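Local coordinates for Alpha/beta fold hydrolase (Pseudomonas aeruginosa, PDB 6I8W), which is a membrane phospholipase A that degrades membrane phospholipids and acts as a virulence factor of the bacterium, at residues Y54-S59 with R88-A93. Sequence-based numbering, arbitrary orientation.
With CO2 (carbon dioxide), chain H.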
ATOM      1  N   TYR A  54       0.913   1.132 -12.626  1.00 28.72           N
ATOM      2  CA  TYR A  54      -0.357   1.221 -11.925  1.00 27.56           C
ATOM      3  C   TYR A  54      -1.370   0.250 -12.470  1.00 34.13           C
ATOM      4  O   TYR A  54      -1.236  -0.255 -13.579  1.00 28.51           O
ATOM      5  CB  TYR A  54      -0.917   2.657 -11.973  1.00 31.87           C
ATOM      6  CG  TYR A  54      -1.301   3.212 -13.341  1.00 28.48           C
ATOM      7  CD1 TYR A  54      -0.341   3.752 -14.192  1.00 31.30           C
ATOM      8  CD2 TYR A  54      -2.636   3.226 -13.764  1.00 30.87           C
ATOM      9  CE1 TYR A  54      -0.683   4.277 -15.448  1.00 30.69           C
ATOM     10  CE2 TYR A  54      -2.993   3.763 -15.020  1.00 31.50           C
ATOM     11  CZ  TYR A  54      -2.014   4.282 -15.846  1.00 40.05           C
ATOM     12  OH  TYR A  54      -2.358   4.808 -17.073  1.00 35.89           O
ATOM     13  N   LEU A  55      -2.367  -0.035 -11.646  1.00 27.62           N
ATOM     14  CA  LEU A  55      -3.519  -0.818 -12.068  1.00 30.14           C
ATOM     15  C   LEU A  55      -4.684   0.116 -12.284  1.00 31.81           C
ATOM     16  O   LEU A  55      -4.811   1.139 -11.585  1.00 29.96           O
ATOM     17  CB  LEU A  55      -3.885  -1.867 -11.025  1.00 24.96           C
ATOM     18  CG  LEU A  55      -2.809  -2.914 -10.740  1.00 34.17           C
ATOM     19  CD1 LEU A  55      -3.249  -3.821  -9.606  1.00 28.68           C
ATOM     20  CD2 LEU A  55      -2.491  -3.728 -11.997  1.00 33.65           C
ATOM     21  N   GLU A  56      -5.543  -0.237 -13.232  1.00 30.70           N
ATOM     22  CA  GLU A  56      -6.733   0.559 -13.510  1.00 33.74           C
ATOM     23  C   GLU A  56      -7.930  -0.330 -13.867  1.00 32.14           C
ATOM     24  O   GLU A  56      -7.768  -1.365 -14.520  1.00 30.65           O
ATOM     25  CB  GLU A  56      -6.444   1.545 -14.642  1.00 35.53           C
ATOM     26  CG  GLU A  56      -7.593   2.480 -14.962  1.00 40.64           C
ATOM     27  CD  GLU A  56      -7.297   3.368 -16.158  1.00 50.30           C
ATOM     28  OE1 GLU A  56      -6.388   3.023 -16.940  1.00 49.76           O
ATOM     29  OE2 GLU A  56      -7.971   4.401 -16.317  1.00 52.68           O
ATOM     30  N   GLY A  57      -9.129   0.070 -13.439  1.00 33.52           N
ATOM     31  CA  GLY A  57     -10.334  -0.692 -13.753  1.00 34.34           C
ATOM     32  C   GLY A  57     -11.572   0.167 -13.600  1.00 35.70           C
ATOM     33  O   GLY A  57     -11.493   1.290 -13.103  1.00 30.62           O
ATOM     34  N   GLY A  58     -12.714  -0.349 -14.038  1.00 34.45           N
ATOM     35  CA  GLY A  58     -13.955   0.395 -13.948  1.00 35.39           C
ATOM     36  C   GLY A  58     -14.084   1.386 -15.088  1.00 42.84           C
ATOM     37  O   GLY A  58     -13.184   1.521 -15.907  1.00 39.86           O
ATOM     38  N   SER A  59     -15.213   2.078 -15.151  1.00 38.71           N
ATOM     39  CA  SER A  59     -15.448   3.040 -16.221  1.00 39.49           C
ATOM     40  C   SER A  59     -14.910   4.416 -15.895  1.00 42.40           C
ATOM     41  O   SER A  59     -15.143   4.924 -14.802  1.00 43.64           O
ATOM     42  CB  SER A  59     -16.948   3.151 -16.516  1.00 42.87           C
ATOM     43  OG  SER A  59     -17.207   4.333 -17.247  1.00 46.97           O
ATOM     44  N   ARG A  88     -18.688   0.312  -9.756  1.00 39.06           N
ATOM     45  CA  ARG A  88     -19.261   1.647  -9.590  1.00 37.14           C
ATOM     46  C   ARG A  88     -18.235   2.776  -9.676  1.00 39.95           C
ATOM     47  O   ARG A  88     -18.601   3.947  -9.779  1.00 40.44           O
ATOM     48  CB  ARG A  88     -19.988   1.727  -8.243  1.00 40.29           C
ATOM     49  CG  ARG A  88     -21.229   0.840  -8.187  1.00 51.06           C
ATOM     50  CD  ARG A  88     -21.849   0.847  -6.794  1.00 61.90           C
ATOM     51  NE  ARG A  88     -22.183   2.200  -6.352  1.00 67.68           N
ATOM     52  CZ  ARG A  88     -22.514   2.517  -5.104  1.00 67.17           C
ATOM     53  NH1 ARG A  88     -22.552   1.579  -4.168  1.00 69.49           N
ATOM     54  NH2 ARG A  88     -22.801   3.772  -4.791  1.00 64.96           N
ATOM     55  N   TYR A  89     -16.952   2.426  -9.633  1.00 31.47           N
ATOM     56  CA  TYR A  89     -15.888   3.435  -9.613  1.00 27.96           C
ATOM     57  C   TYR A  89     -14.812   3.158 -10.627  1.00 28.54           C
ATOM     58  O   TYR A  89     -14.631   2.024 -11.066  1.00 33.88           O
ATOM     59  CB  TYR A  89     -15.248   3.538  -8.209  1.00 29.32           C
ATOM     60  CG  TYR A  89     -16.236   3.991  -7.168  1.00 33.38           C
ATOM     61  CD1 TYR A  89     -16.538   5.341  -7.021  1.00 33.02           C
ATOM     62  CD2 TYR A  89     -16.890   3.073  -6.352  1.00 29.17           C
ATOM     63  CE1 TYR A  89     -17.476   5.768  -6.090  1.00 34.21           C
ATOM     64  CE2 TYR A  89     -17.829   3.492  -5.406  1.00 32.21           C
ATOM     65  CZ  TYR A  89     -18.110   4.842  -5.279  1.00 31.80           C
ATOM     66  OH  TYR A  89     -19.029   5.274  -4.346  1.00 35.34           O
ATOM     67  N   HIS A  90     -14.109   4.225 -11.000  1.00 29.99           N
ATOM     68  CA  HIS A  90     -12.892   4.131 -11.769  1.00 30.00           C
ATOM     69  C   HIS A  90     -11.762   3.972 -10.770  1.00 32.66           C
ATOM     70  O   HIS A  90     -11.379   4.930 -10.109  1.00 36.72           O
ATOM     71  CB  HIS A  90     -12.718   5.379 -12.638  1.00 34.44           C
ATOM     72  CG  HIS A  90     -11.412   5.444 -13.367  1.00 36.88           C
ATOM     73  ND1 HIS A  90     -10.588   6.549 -13.313  1.00 41.27           N
ATOM     74  CD2 HIS A  90     -10.798   4.555 -14.186  1.00 35.49           C
ATOM     75  CE1 HIS A  90      -9.523   6.341 -14.069  1.00 38.03           C
ATOM     76  NE2 HIS A  90      -9.626   5.138 -14.608  1.00 36.72           N
ATOM     77  N   VAL A  91     -11.248   2.757 -10.634  1.00 30.93           N
ATOM     78  CA  VAL A  91     -10.286   2.479  -9.577  1.00 27.08           C
ATOM     79  C   VAL A  91      -8.864   2.510 -10.127  1.00 32.13           C
ATOM     80  O   VAL A  91      -8.575   1.914 -11.174  1.00 28.08           O
ATOM     81  CB  VAL A  91     -10.557   1.126  -8.911  1.00 25.08           C
ATOM     82  CG1 VAL A  91      -9.489   0.828  -7.845  1.00 27.89           C
ATOM     83  CG2 VAL A  91     -12.005   1.089  -8.318  1.00 23.58           C
ATOM     84  N   VAL A  92      -7.991   3.242  -9.437  1.00 28.27           N
ATOM     85  CA  VAL A  92      -6.576   3.315  -9.815  1.00 24.41           C
ATOM     86  C   VAL A  92      -5.713   2.999  -8.590  1.00 27.08           C
ATOM     87  O   VAL A  92      -5.916   3.560  -7.504  1.00 27.14           O
ATOM     88  CB  VAL A  92      -6.213   4.697 -10.391  1.00 30.70           C
ATOM     89  CG1 VAL A  92      -4.695   4.790 -10.742  1.00 26.80           C
ATOM     90  CG2 VAL A  92      -7.072   5.016 -11.606  1.00 32.19           C
ATOM     91  N   ALA A  93      -4.768   2.078  -8.751  1.00 27.96           N
ATOM     92  CA  ALA A  93      -3.821   1.779  -7.682  1.00 26.96           C
ATOM     93  C   ALA A  93      -2.398   1.838  -8.246  1.00 26.63           C
ATOM     94  O   ALA A  93      -2.056   1.045  -9.124  1.00 27.61           O
ATOM     95  CB  ALA A  93      -4.116   0.403  -7.075  1.00 23.37           C
TER
HETATM   96  C   CO2 H 406     -19.673   8.744  -3.989  1.00 63.60           C
HETATM   97  O1  CO2 H 406     -19.311   9.516  -3.251  1.00 56.62           O
HETATM   98  O2  CO2 H 406     -20.022   7.964  -4.712  1.00 49.69           O
HETATM   99  O   HOH W   1     -16.866   1.610 -12.929  1.00 36.87           O
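The His90 imidazole meets the Glu56 carboxylate at its edge, the ring plane running through Glu56 CD while the two flat groups are turned 57° against each other. His90 NE2 donates to Glu56 OE2 in a very short, nearly straight hydrogen bond of 2.5 Å; ND1 of the same ring is hydrogen-bonded to Thr64 OG1, and the two bonds together hold the ring's rotation. Glu56 reaches across with CG anti to its backbone N (chi1 -177°) and the chain extended beyond, on the sheet face it shares with Val92. The Tyr54 ring receives Val92 CG1 obliquely, 4.0 Å from Tyr54 CD2, and packs edge-to-face with Phe122. At the edge of the Tyr89 ring, Tyr89 OH donates to O2 of the bound carbon dioxide at 2.9 Å. Residues 54-57 and 90-93 run antiparallel (171°), as parts of the neighbouring strands 50-57 and 90-94 in the mixed central sheet of the alpha/beta hydrolase fold; beyond 90-94, towards 64-68, the strands run parallel. Leu55 and Ala93 exchange two backbone hydrogen bonds, Leu55 N to Ala93 O being 2.8 Å, and Gly57 and Val91 form the next such pair. Past the strand end, Gly58 CA approaches Tyr89 O at 3.4 Å, and a water accepts from Ser59 N.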